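Local atomic coordinates of nucleoporin NUP170 (Chaetomium thermophilum, PDB entry 5HAX), a protein that probably acts as a scaffold component of the inner ring of the nuclear pore complex, pairing a beta-propeller with an alpha-helical region. Residues A10-N14 against L602-K606; L75-A79 against A475-N479; S297-E303 against R385-G389; L509-V513 against A559-Y563. One frame throughout, in Å; residues are numbered along the deposited sequence.

Contact 1: residues A10-N14 against L602-K606; sequences AQVVN and LWKAK
Trp603 lays its indole against Ala10, Val13 and Asn14 of helix 5-20, reaching over from the type I turn Leu602-Ala605. Val13 comes over one ring face. Its CG1 lies 3.6 Å from the centroid of the six-membered ring of Trp603, almost straight above it, a CH-pi contact. That methyl is anti to the backbone N (chi1 172°), which turns it onto the ring. Ala10 meets the edge instead, with its CB 3.6 Å from Trp603 CZ2. Asn14 takes the pyrrole corner, its amide plane turned 68° from the ring. Trp603 NE1 donates to Asn14 OD1; the 2.5 Å between them is short, so the exact length is doubtful. The donor stands above the carbonyl plane, and the bond is bent to 138° at the hydrogen. Lys604 crosses the same amide, with CE 3.3 Å from Asn14 OD1. Its NZ forms a salt bridge with Glu718 of helix 717-722, and Asn14 ND2 bonds to the other oxygen of that carboxylate. Bonds at both ends of the amide would restrict its rotation. The one polar atom of a buried indole is satisfied, and the N-terminal helix is fastened to the C-terminal helical part.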
loop_
_atom_site.group_PDB
_atom_site.type_symbol
_atom_site.label_atom_id
_atom_site.label_comp_id
_atom_site.label_asym_id
_atom_site.label_seq_id
_atom_site.Cartn_x
_atom_site.Cartn_y
_atom_site.Cartn_z
ATOM N N ALA A 10 11.132 18.859 -21.215
ATOM C CA ALA A 10 10.089 17.843 -21.289
ATOM C C ALA A 10 10.654 16.504 -21.737
ATOM O O ALA A 10 10.171 15.450 -21.309
ATOM C CB ALA A 10 8.981 18.295 -22.240
ATOM N N GLN A 11 11.674 16.527 -22.597
ATOM C CA GLN A 11 12.339 15.292 -22.998
ATOM C C GLN A 11 12.991 14.611 -21.801
ATOM O O GLN A 11 12.948 13.381 -21.677
ATOM C CB GLN A 11 13.380 15.592 -24.074
ATOM C CG GLN A 11 13.312 14.683 -25.285
ATOM C CD GLN A 11 14.380 15.012 -26.311
ATOM O OE1 GLN A 11 14.711 16.178 -26.527
ATOM N NE2 GLN A 11 14.933 13.983 -26.941
ATOM N N VAL A 12 13.601 15.397 -20.911
ATOM C CA VAL A 12 14.215 14.838 -19.709
ATOM C C VAL A 12 13.150 14.229 -18.806
ATOM O O VAL A 12 13.360 13.172 -18.199
ATOM C CB VAL A 12 15.025 15.923 -18.972
ATOM C CG1 VAL A 12 15.612 15.372 -17.676
ATOM C CG2 VAL A 12 16.122 16.470 -19.873
ATOM N N VAL A 13 11.996 14.893 -18.690
ATOM C CA VAL A 13 10.917 14.380 -17.851
ATOM C C VAL A 13 10.432 13.036 -18.380
ATOM O O VAL A 13 10.289 12.066 -17.626
ATOM C CB VAL A 13 9.766 15.401 -17.774
ATOM C CG1 VAL A 13 8.549 14.801 -17.077
ATOM C CG2 VAL A 13 10.221 16.664 -17.055
ATOM N N ASN A 14 10.169 12.961 -19.687
ATOM C CA ASN A 14 9.670 11.725 -20.278
ATOM C C ASN A 14 10.637 10.571 -20.051
ATOM O O ASN A 14 10.217 9.449 -19.747
ATOM C CB ASN A 14 9.418 11.923 -21.772
ATOM C CG ASN A 14 8.187 12.759 -22.051
ATOM O OD1 ASN A 14 7.176 12.652 -21.357
ATOM N ND2 ASN A 14 8.265 13.599 -23.077
ATOM N N LEU A 602 0.411 13.846 -13.345
ATOM C CA LEU A 602 -0.168 14.817 -14.269
ATOM C C LEU A 602 0.286 14.612 -15.707
ATOM O O LEU A 602 -0.544 14.570 -16.620
ATOM C CB LEU A 602 0.213 16.236 -13.829
ATOM C CG LEU A 602 -0.859 17.107 -13.180
ATOM C CD1 LEU A 602 -1.540 16.374 -12.042
ATOM C CD2 LEU A 602 -0.228 18.401 -12.686
ATOM N N TRP A 603 1.597 14.466 -15.905
ATOM C CA TRP A 603 2.247 14.600 -17.204
ATOM C C TRP A 603 1.465 13.968 -18.353
ATOM O O TRP A 603 1.021 14.664 -19.273
ATOM C CB TRP A 603 3.648 13.988 -17.103
ATOM C CG TRP A 603 4.583 14.405 -18.186
ATOM C CD1 TRP A 603 5.010 13.647 -19.233
ATOM C CD2 TRP A 603 5.218 15.681 -18.326
ATOM N NE1 TRP A 603 5.876 14.369 -20.018
ATOM C CE2 TRP A 603 6.019 15.622 -19.483
ATOM C CE3 TRP A 603 5.191 16.865 -17.584
ATOM C CZ2 TRP A 603 6.783 16.702 -19.917
ATOM C CZ3 TRP A 603 5.950 17.939 -18.018
ATOM C CH2 TRP A 603 6.734 17.848 -19.174
ATOM N N LYS A 604 1.288 12.650 -18.318
ATOM C CA LYS A 604 0.660 11.929 -19.419
ATOM C C LYS A 604 -0.858 11.871 -19.309
ATOM O O LYS A 604 -1.505 11.293 -20.189
ATOM C CB LYS A 604 1.224 10.507 -19.502
ATOM C CG LYS A 604 2.699 10.447 -19.877
ATOM C CD LYS A 604 2.933 10.887 -21.315
ATOM C CE LYS A 604 4.403 10.805 -21.688
ATOM N NZ LYS A 604 4.632 11.145 -23.117
ATOM N N ALA A 605 -1.441 12.455 -18.268
ATOM C CA ALA A 605 -2.883 12.415 -18.086
ATOM C C ALA A 605 -3.574 13.453 -18.963
ATOM O O ALA A 605 -3.035 14.529 -19.237
ATOM C CB ALA A 605 -3.244 12.664 -16.622
ATOM N N LYS A 606 -4.782 13.112 -19.408
ATOM C CA LYS A 606 -5.636 14.081 -20.078
ATOM C C LYS A 606 -6.065 15.161 -19.094
ATOM O O LYS A 606 -6.273 14.901 -17.907
ATOM C CB LYS A 606 -6.873 13.398 -20.663
ATOM C CG LYS A 606 -6.583 12.254 -21.622
ATOM C CD LYS A 606 -5.900 12.737 -22.890
ATOM C CE LYS A 606 -5.790 11.618 -23.914
ATOM N NZ LYS A 606 -5.000 12.025 -25.107
#

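Contact 2: residues L75-A79 against A475-N479; sequences LGLFA and AVLTN
Leu77 and Leu477 interlock between two neighbouring blades of the beta-propeller. Strand 73-78 is the first of its blade. Strand 473-478 belongs to the blade that strand 50-57 completes from far earlier in the chain. The strands face each other across the interface between blades. The axes of 75-78 and 475-478 come within 7.8 Å and run nearly antiparallel (166°). No hydrogen bond joins the two segments, so shape does the work. Leu477 is the main bump. With CG anti to the backbone N (chi1 173°), it pushes CD2 against the backbone between Leu75 and Leu77, 3.5 Å from Gly76 C. Leu75 CB borders this hollow, 4.1 Å from Leu477 CD2. Leu77 projects the other way, and the two leucines slide past each other in opposite directions. Its CD1 enters the dip between Ala475 and Leu477, 3.7 Å from Leu477 CB and 3.9 Å from Ala475 CB. At one end Leu75 CD1 rests on the backbone at Thr478 and Asn479. At the other, Ala79 and Ala475 meet loosely through their methyls. Tyr97 touches both Leu77 and Ala475 from a loop. The closest approach is Leu77 CD1 to Ala475 O, at 3.2 Å.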
loop_
_atom_site.group_PDB
_atom_site.type_symbol
_atom_site.label_atom_id
_atom_site.label_comp_id
_atom_site.label_asym_id
_atom_site.label_seq_id
_atom_site.Cartn_x
_atom_site.Cartn_y
_atom_site.Cartn_z
ATOM N N LEU A 75 -11.651 -9.851 19.696
ATOM C CA LEU A 75 -11.313 -8.513 19.223
ATOM C C LEU A 75 -10.938 -8.562 17.747
ATOM O O LEU A 75 -10.485 -9.593 17.241
ATOM C CB LEU A 75 -10.141 -7.916 20.016
ATOM C CG LEU A 75 -10.380 -7.584 21.489
ATOM C CD1 LEU A 75 -9.066 -7.301 22.201
ATOM C CD2 LEU A 75 -11.314 -6.397 21.605
ATOM N N GLY A 76 -11.117 -7.432 17.060
ATOM C CA GLY A 76 -10.776 -7.340 15.650
ATOM C C GLY A 76 -10.643 -5.902 15.199
ATOM O O GLY A 76 -10.956 -4.961 15.933
ATOM N N LEU A 77 -10.184 -5.747 13.955
ATOM C CA LEU A 77 -9.829 -4.452 13.387
ATOM C C LEU A 77 -10.614 -4.176 12.112
ATOM O O LEU A 77 -10.791 -5.067 11.275
ATOM C CB LEU A 77 -8.333 -4.386 13.055
ATOM C CG LEU A 77 -7.440 -3.470 13.890
ATOM C CD1 LEU A 77 -6.008 -3.550 13.385
ATOM C CD2 LEU A 77 -7.927 -2.030 13.866
ATOM N N PHE A 78 -11.069 -2.933 11.972
ATOM C CA PHE A 78 -11.545 -2.377 10.704
ATOM C C PHE A 78 -10.610 -1.233 10.316
ATOM O O PHE A 78 -11.002 -0.062 10.321
ATOM C CB PHE A 78 -13.008 -1.892 10.814
ATOM C CG PHE A 78 -14.013 -2.994 11.032
ATOM C CD1 PHE A 78 -13.752 -4.295 10.635
ATOM C CD2 PHE A 78 -15.231 -2.717 11.632
ATOM C CE1 PHE A 78 -14.686 -5.297 10.835
ATOM C CE2 PHE A 78 -16.165 -3.714 11.836
ATOM C CZ PHE A 78 -15.892 -5.005 11.437
ATOM N N ALA A 79 -9.367 -1.580 9.974
ATOM C CA ALA A 79 -8.335 -0.573 9.750
ATOM C C ALA A 79 -8.654 0.351 8.581
ATOM O O ALA A 79 -8.134 1.472 8.538
ATOM C CB ALA A 79 -6.987 -1.256 9.511
ATOM N N ALA A 475 -2.177 -0.314 11.568
ATOM C CA ALA A 475 -2.742 -0.413 12.907
ATOM C C ALA A 475 -2.469 -1.806 13.460
ATOM O O ALA A 475 -2.924 -2.802 12.887
ATOM C CB ALA A 475 -4.242 -0.126 12.878
ATOM N N VAL A 476 -1.733 -1.871 14.565
ATOM C CA VAL A 476 -1.393 -3.127 15.228
ATOM C C VAL A 476 -2.324 -3.248 16.431
ATOM O O VAL A 476 -2.140 -2.568 17.445
ATOM C CB VAL A 476 0.080 -3.170 15.646
ATOM C CG1 VAL A 476 0.403 -4.490 16.344
ATOM C CG2 VAL A 476 0.978 -2.968 14.440
ATOM N N LEU A 477 -3.323 -4.121 16.323
ATOM C CA LEU A 477 -4.263 -4.342 17.415
ATOM C C LEU A 477 -3.693 -5.358 18.393
ATOM O O LEU A 477 -3.319 -6.467 17.998
ATOM C CB LEU A 477 -5.605 -4.830 16.872
ATOM C CG LEU A 477 -6.654 -5.258 17.906
ATOM C CD1 LEU A 477 -7.129 -4.067 18.725
ATOM C CD2 LEU A 477 -7.826 -5.947 17.223
ATOM N N THR A 478 -3.624 -4.976 19.663
ATOM C CA THR A 478 -3.274 -5.877 20.755
ATOM C C THR A 478 -4.452 -5.973 21.718
ATOM O O THR A 478 -5.496 -5.340 21.529
ATOM C CB THR A 478 -2.019 -5.403 21.494
ATOM O OG1 THR A 478 -2.328 -4.250 22.287
ATOM C CG2 THR A 478 -0.901 -5.068 20.517
ATOM N N ASN A 479 -4.275 -6.775 22.763
ATOM C CA ASN A 479 -5.291 -6.922 23.796
ATOM C C ASN A 479 -5.364 -5.719 24.725
ATOM O O ASN A 479 -6.229 -5.694 25.608
ATOM C CB ASN A 479 -5.029 -8.191 24.613
ATOM C CG ASN A 479 -3.665 -8.187 25.274
ATOM O OD1 ASN A 479 -2.709 -7.616 24.748
ATOM N ND2 ASN A 479 -3.568 -8.827 26.434
#

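Contact 3: residues S297-E303 against R385-G389; sequences SPIPATE and RFSPG
Two adjacent blades of the beta-propeller meet here at the ends of their edge strands 293-298 and 380-386, and at the loops that follow. The centre of the contact is a buried salt bridge between Arg385 and Glu303. Arg385 leaves its strand fully stretched, with CG anti to the backbone N (chi1 -176°) and no bend as far as NE. Glu303 comes from the opposite direction, also extended. The guanidinium grips the carboxylate end-on with two nitrogens, one to each oxygen. Arg385 NH2 lies 2.8 Å from Glu303 OE2, and Arg385 NH1 lies 3.2 Å from Glu303 OE1. Both bonds are nearly straight and run close to the guanidinium plane. The carboxylate is twisted 45° from that plane. Ser387 OG donates a third bond to Glu303 OE1, at 2.7 Å, from the carboxylate face opposite to NH1. Three bonds therefore fix the rotation of the carboxylate, and the nearby positive charge would be expected to favour its ionised form.

The guanidinium has a carbon over each face, both toward the rim: Ile299 CG1 3.9 Å above one and Gly389 CA above the other. Gly389 belongs to a tight bend with a cis peptide before Pro388. Phe459 of helix 456-459 packs on both Glu303 and Ser387.

Water also links the blades. One molecule bonds to Ser297 OG and accepts from Arg385 N. A second bonds to Ser297 OG, donates to Pro298 O and accepts from Arg385 NH1, with 3.0 Å between its oxygen and that NH1.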
loop_
_atom_site.group_PDB
_atom_site.type_symbol
_atom_site.label_atom_id
_atom_site.label_comp_id
_atom_site.label_asym_id
_atom_site.label_seq_id
_atom_site.Cartn_x
_atom_site.Cartn_y
_atom_site.Cartn_z
ATOM N N SER A 297 -0.566 -14.771 2.294
ATOM C CA SER A 297 -0.749 -13.394 1.856
ATOM C C SER A 297 -0.762 -13.348 0.333
ATOM O O SER A 297 0.275 -13.589 -0.300
ATOM C CB SER A 297 0.354 -12.494 2.405
ATOM O OG SER A 297 0.052 -11.133 2.163
ATOM N N PRO A 298 -1.902 -13.062 -0.296
ATOM C CA PRO A 298 -1.931 -13.002 -1.762
ATOM C C PRO A 298 -1.057 -11.878 -2.299
ATOM O O PRO A 298 -0.908 -10.822 -1.680
ATOM C CB PRO A 298 -3.411 -12.757 -2.081
ATOM C CG PRO A 298 -4.149 -13.205 -0.865
ATOM C CD PRO A 298 -3.246 -12.883 0.279
ATOM N N ILE A 299 -0.477 -12.124 -3.465
ATOM C CA ILE A 299 0.305 -11.137 -4.205
ATOM C C ILE A 299 -0.478 -10.795 -5.469
ATOM O O ILE A 299 -0.721 -11.686 -6.294
ATOM C CB ILE A 299 1.708 -11.664 -4.546
ATOM C CG1 ILE A 299 2.460 -12.010 -3.253
ATOM C CG2 ILE A 299 2.481 -10.630 -5.358
ATOM C CD1 ILE A 299 3.764 -12.749 -3.468
ATOM N N PRO A 300 -0.894 -9.544 -5.665
ATOM C CA PRO A 300 -1.765 -9.224 -6.800
ATOM C C PRO A 300 -1.015 -9.232 -8.125
ATOM O O PRO A 300 0.211 -9.111 -8.186
ATOM C CB PRO A 300 -2.282 -7.822 -6.461
ATOM C CG PRO A 300 -1.194 -7.222 -5.641
ATOM C CD PRO A 300 -0.593 -8.353 -4.850
ATOM N N ALA A 301 -1.787 -9.374 -9.206
ATOM C CA ALA A 301 -1.202 -9.420 -10.543
ATOM C C ALA A 301 -0.546 -8.098 -10.919
ATOM O O ALA A 301 0.369 -8.074 -11.750
ATOM C CB ALA A 301 -2.270 -9.788 -11.572
ATOM N N THR A 302 -0.999 -6.992 -10.326
ATOM C CA THR A 302 -0.360 -5.704 -10.570
ATOM C C THR A 302 1.076 -5.689 -10.067
ATOM O O THR A 302 1.917 -4.964 -10.612
ATOM C CB THR A 302 -1.163 -4.588 -9.900
ATOM O OG1 THR A 302 -1.283 -4.860 -8.499
ATOM C CG2 THR A 302 -2.551 -4.491 -10.511
ATOM N N GLU A 303 1.376 -6.483 -9.039
ATOM C CA GLU A 303 2.699 -6.501 -8.429
ATOM C C GLU A 303 3.624 -7.520 -9.082
ATOM O O GLU A 303 4.820 -7.253 -9.247
ATOM C CB GLU A 303 2.578 -6.791 -6.930
ATOM C CG GLU A 303 3.897 -6.715 -6.173
ATOM C CD GLU A 303 3.710 -6.718 -4.665
ATOM O OE1 GLU A 303 2.592 -7.024 -4.200
ATOM O OE2 GLU A 303 4.680 -6.410 -3.944
ATOM N N ARG A 385 1.740 -9.540 4.976
ATOM C CA ARG A 385 2.490 -8.893 3.904
ATOM C C ARG A 385 1.588 -7.890 3.202
ATOM O O ARG A 385 0.440 -8.203 2.873
ATOM C CB ARG A 385 3.032 -9.903 2.887
ATOM C CG ARG A 385 3.906 -9.272 1.802
ATOM C CD ARG A 385 4.177 -10.236 0.651
ATOM N NE ARG A 385 5.078 -9.661 -0.348
ATOM C CZ ARG A 385 4.694 -8.866 -1.345
ATOM N NH1 ARG A 385 3.418 -8.530 -1.491
ATOM N NH2 ARG A 385 5.594 -8.396 -2.199
ATOM N N PHE A 386 2.116 -6.687 2.977
ATOM C CA PHE A 386 1.434 -5.644 2.224
ATOM C C PHE A 386 2.336 -5.181 1.092
ATOM O O PHE A 386 3.548 -5.028 1.278
ATOM C CB PHE A 386 1.070 -4.451 3.120
ATOM C CG PHE A 386 0.282 -4.829 4.339
ATOM C CD1 PHE A 386 -1.086 -5.008 4.264
ATOM C CD2 PHE A 386 0.909 -5.001 5.561
ATOM C CE1 PHE A 386 -1.816 -5.354 5.382
ATOM C CE2 PHE A 386 0.184 -5.347 6.683
ATOM C CZ PHE A 386 -1.180 -5.524 6.593
ATOM N N SER A 387 1.748 -4.980 -0.086
ATOM C CA SER A 387 2.485 -4.428 -1.218
ATOM C C SER A 387 3.139 -3.116 -0.797
ATOM O O SER A 387 2.526 -2.330 -0.073
ATOM C CB SER A 387 1.562 -4.199 -2.418
ATOM O OG SER A 387 0.970 -5.408 -2.859
ATOM N N PRO A 388 4.379 -2.864 -1.249
ATOM C CA PRO A 388 5.196 -3.651 -2.177
ATOM C C PRO A 388 6.072 -4.705 -1.493
ATOM O O PRO A 388 7.073 -5.124 -2.076
ATOM C CB PRO A 388 6.059 -2.582 -2.842
ATOM C CG PRO A 388 6.304 -1.607 -1.742
ATOM C CD PRO A 388 5.074 -1.628 -0.851
ATOM N N GLY A 389 5.708 -5.123 -0.281
ATOM C CA GLY A 389 6.450 -6.165 0.408
ATOM C C GLY A 389 6.673 -5.921 1.888
ATOM O O GLY A 389 7.467 -6.628 2.516
HETATM O O HOH W 1 -0.945 -10.334 4.614
HETATM O O HOH W 2 0.997 -9.462 -0.085
#

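Contact 4: residues L509-V513 against A559-Y563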
loop_
_atom_site.group_PDB
_atom_site.type_symbol
_atom_site.label_atom_id
_atom_site.label_comp_id
_atom_site.label_asym_id
_atom_site.label_seq_id
_atom_site.Cartn_x
_atom_site.Cartn_y
_atom_site.Cartn_z
ATOM N N LEU A 509 28.934 15.499 8.373
ATOM C CA LEU A 509 27.914 15.418 7.335
ATOM C C LEU A 509 28.392 14.558 6.174
ATOM O O LEU A 509 27.666 13.676 5.699
ATOM C CB LEU A 509 27.555 16.820 6.846
ATOM C CG LEU A 509 26.547 16.860 5.697
ATOM C CD1 LEU A 509 25.196 16.351 6.179
ATOM C CD2 LEU A 509 26.446 18.260 5.117
ATOM N N GLU A 510 29.614 14.812 5.701
ATOM C CA GLU A 510 30.164 14.051 4.584
ATOM C C GLU A 510 30.145 12.555 4.871
ATOM O O GLU A 510 29.907 11.744 3.969
ATOM C CB GLU A 510 31.588 14.527 4.296
ATOM C CG GLU A 510 32.230 13.900 3.074
ATOM C CD GLU A 510 33.665 14.352 2.887
ATOM O OE1 GLU A 510 33.876 15.506 2.455
ATOM O OE2 GLU A 510 34.582 13.556 3.178
ATOM N N ARG A 511 30.387 12.171 6.125
ATOM C CA ARG A 511 30.364 10.758 6.488
ATOM C C ARG A 511 28.952 10.195 6.392
ATOM O O ARG A 511 28.735 9.129 5.807
ATOM C CB ARG A 511 30.917 10.575 7.900
ATOM C CG ARG A 511 31.301 9.140 8.230
ATOM C CD ARG A 511 30.662 8.661 9.528
ATOM N NE ARG A 511 30.787 9.640 10.605
ATOM C CZ ARG A 511 31.922 9.922 11.238
ATOM N NH1 ARG A 511 33.048 9.304 10.902
ATOM N NH2 ARG A 511 31.932 10.830 12.205
ATOM N N GLU A 512 27.979 10.900 6.971
ATOM C CA GLU A 512 26.593 10.450 6.908
ATOM C C GLU A 512 26.093 10.422 5.468
ATOM O O GLU A 512 25.361 9.505 5.075
ATOM C CB GLU A 512 25.715 11.361 7.765
ATOM C CG GLU A 512 24.419 10.723 8.238
ATOM C CD GLU A 512 24.637 9.657 9.296
ATOM O OE1 GLU A 512 25.778 9.527 9.791
ATOM O OE2 GLU A 512 23.668 8.950 9.638
ATOM N N VAL A 513 26.487 11.415 4.667
ATOM C CA VAL A 513 26.058 11.470 3.270
ATOM C C VAL A 513 26.615 10.282 2.494
ATOM O O VAL A 513 25.961 9.754 1.586
ATOM C CB VAL A 513 26.485 12.811 2.640
ATOM C CG1 VAL A 513 26.401 12.755 1.113
ATOM C CG2 VAL A 513 25.632 13.950 3.182
ATOM N N ALA A 559 24.289 20.112 1.678
ATOM C CA ALA A 559 24.600 18.837 1.042
ATOM C C ALA A 559 24.304 18.883 -0.451
ATOM O O ALA A 559 25.036 18.296 -1.256
ATOM C CB ALA A 559 23.811 17.712 1.711
ATOM N N PHE A 560 23.231 19.577 -0.836
ATOM C CA PHE A 560 22.880 19.699 -2.248
ATOM C C PHE A 560 23.962 20.446 -3.020
ATOM O O PHE A 560 24.279 20.093 -4.162
ATOM C CB PHE A 560 21.530 20.408 -2.371
ATOM C CG PHE A 560 21.024 20.533 -3.781
ATOM C CD1 PHE A 560 21.046 21.754 -4.433
ATOM C CD2 PHE A 560 20.507 19.434 -4.446
ATOM C CE1 PHE A 560 20.572 21.875 -5.724
ATOM C CE2 PHE A 560 20.030 19.551 -5.739
ATOM C CZ PHE A 560 20.064 20.772 -6.379
ATOM N N ILE A 561 24.546 21.475 -2.406
ATOM C CA ILE A 561 25.593 22.256 -3.058
ATOM C C ILE A 561 26.913 21.493 -3.065
ATOM O O ILE A 561 27.533 21.302 -4.117
ATOM C CB ILE A 561 25.739 23.619 -2.352
ATOM C CG1 ILE A 561 24.482 24.467 -2.565
ATOM C CG2 ILE A 561 26.976 24.366 -2.852
ATOM C CD1 ILE A 561 24.405 25.686 -1.662
ATOM N N GLU A 562 27.357 21.042 -1.889
ATOM C CA GLU A 562 28.727 20.561 -1.733
ATOM C C GLU A 562 28.967 19.228 -2.432
ATOM O O GLU A 562 30.081 18.980 -2.908
ATOM C CB GLU A 562 29.061 20.433 -0.246
ATOM C CG GLU A 562 29.183 21.763 0.482
ATOM C CD GLU A 562 30.472 22.491 0.155
ATOM O OE1 GLU A 562 30.415 23.704 -0.138
ATOM O OE2 GLU A 562 31.545 21.852 0.199
ATOM N N TYR A 563 27.958 18.358 -2.496
ATOM C CA TYR A 563 28.134 16.997 -2.992
ATOM C C TYR A 563 27.364 16.740 -4.282
ATOM O O TYR A 563 27.192 15.581 -4.675
ATOM C CB TYR A 563 27.718 15.993 -1.917
ATOM C CG TYR A 563 28.266 16.311 -0.543
ATOM C CD1 TYR A 563 29.627 16.237 -0.281
ATOM C CD2 TYR A 563 27.420 16.680 0.494
ATOM C CE1 TYR A 563 30.131 16.527 0.974
ATOM C CE2 TYR A 563 27.914 16.972 1.752
ATOM C CZ TYR A 563 29.269 16.894 1.986
ATOM O OH TYR A 563 29.763 17.183 3.239
#
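With CG beside the backbone N and anti to the carbonyl carbon (chi1 -46°), the Tyr563 ring swings from just past the end of helix 549-562 onto helix 506-520. Leu509 extends to meet it, its CG anti to the backbone N (chi1 177°). Leu509 CD2 comes to the ring edge, in its plane, 3.9 Å from Tyr563 CE2. Val513, one turn further on, approaches the same corner obliquely, with CG2 4.0 Å from Tyr563 CE2. Glu510 crosses the ring at about a right angle. Its CB touches Tyr563 OH at 3.4 Å, and its CG lies 4.0 Å from Tyr563 CE1. Glu510 OE2 forms a salt bridge with Arg514 of its own helix. Glu562 CB covers the centre of one ring face from within the segment of Tyr563. Ala559 supplies the smaller contact, its CB 4.3 Å from Leu509 CD2. Ile526 of helix 522-533 also touches the tyrosine, and Leu498 of helix 490-501 backs Leu509. No hydrogen bond crosses between the segments. This apolar side-to-side packing of helices is the kind that holds together alpha-helical stacks, consistent with the helical regions of large scaffold nucleoporins.

The chain runs from an N-terminal helix through a seven-bladed propeller into a helical region. Contacts 2 and 3 both join neighbouring blades, at two different blade interfaces. Their centres are 21 Å apart, and 297-303 and 385-389 lie between the two segments of contact 2. Contact 4 follows them along the chain, in the helices beyond the propeller, about 36 Å from contact 3 between centres. Contact 1 spans all the others, bringing helix 5-20 back to the loop after helix 586-599. Its centre is about 30 Å from that of contact 4 and 41 Å from that of contact 2. The N-terminal helix thus packs with the helical region, tying both ends of the propeller's sequence to that region.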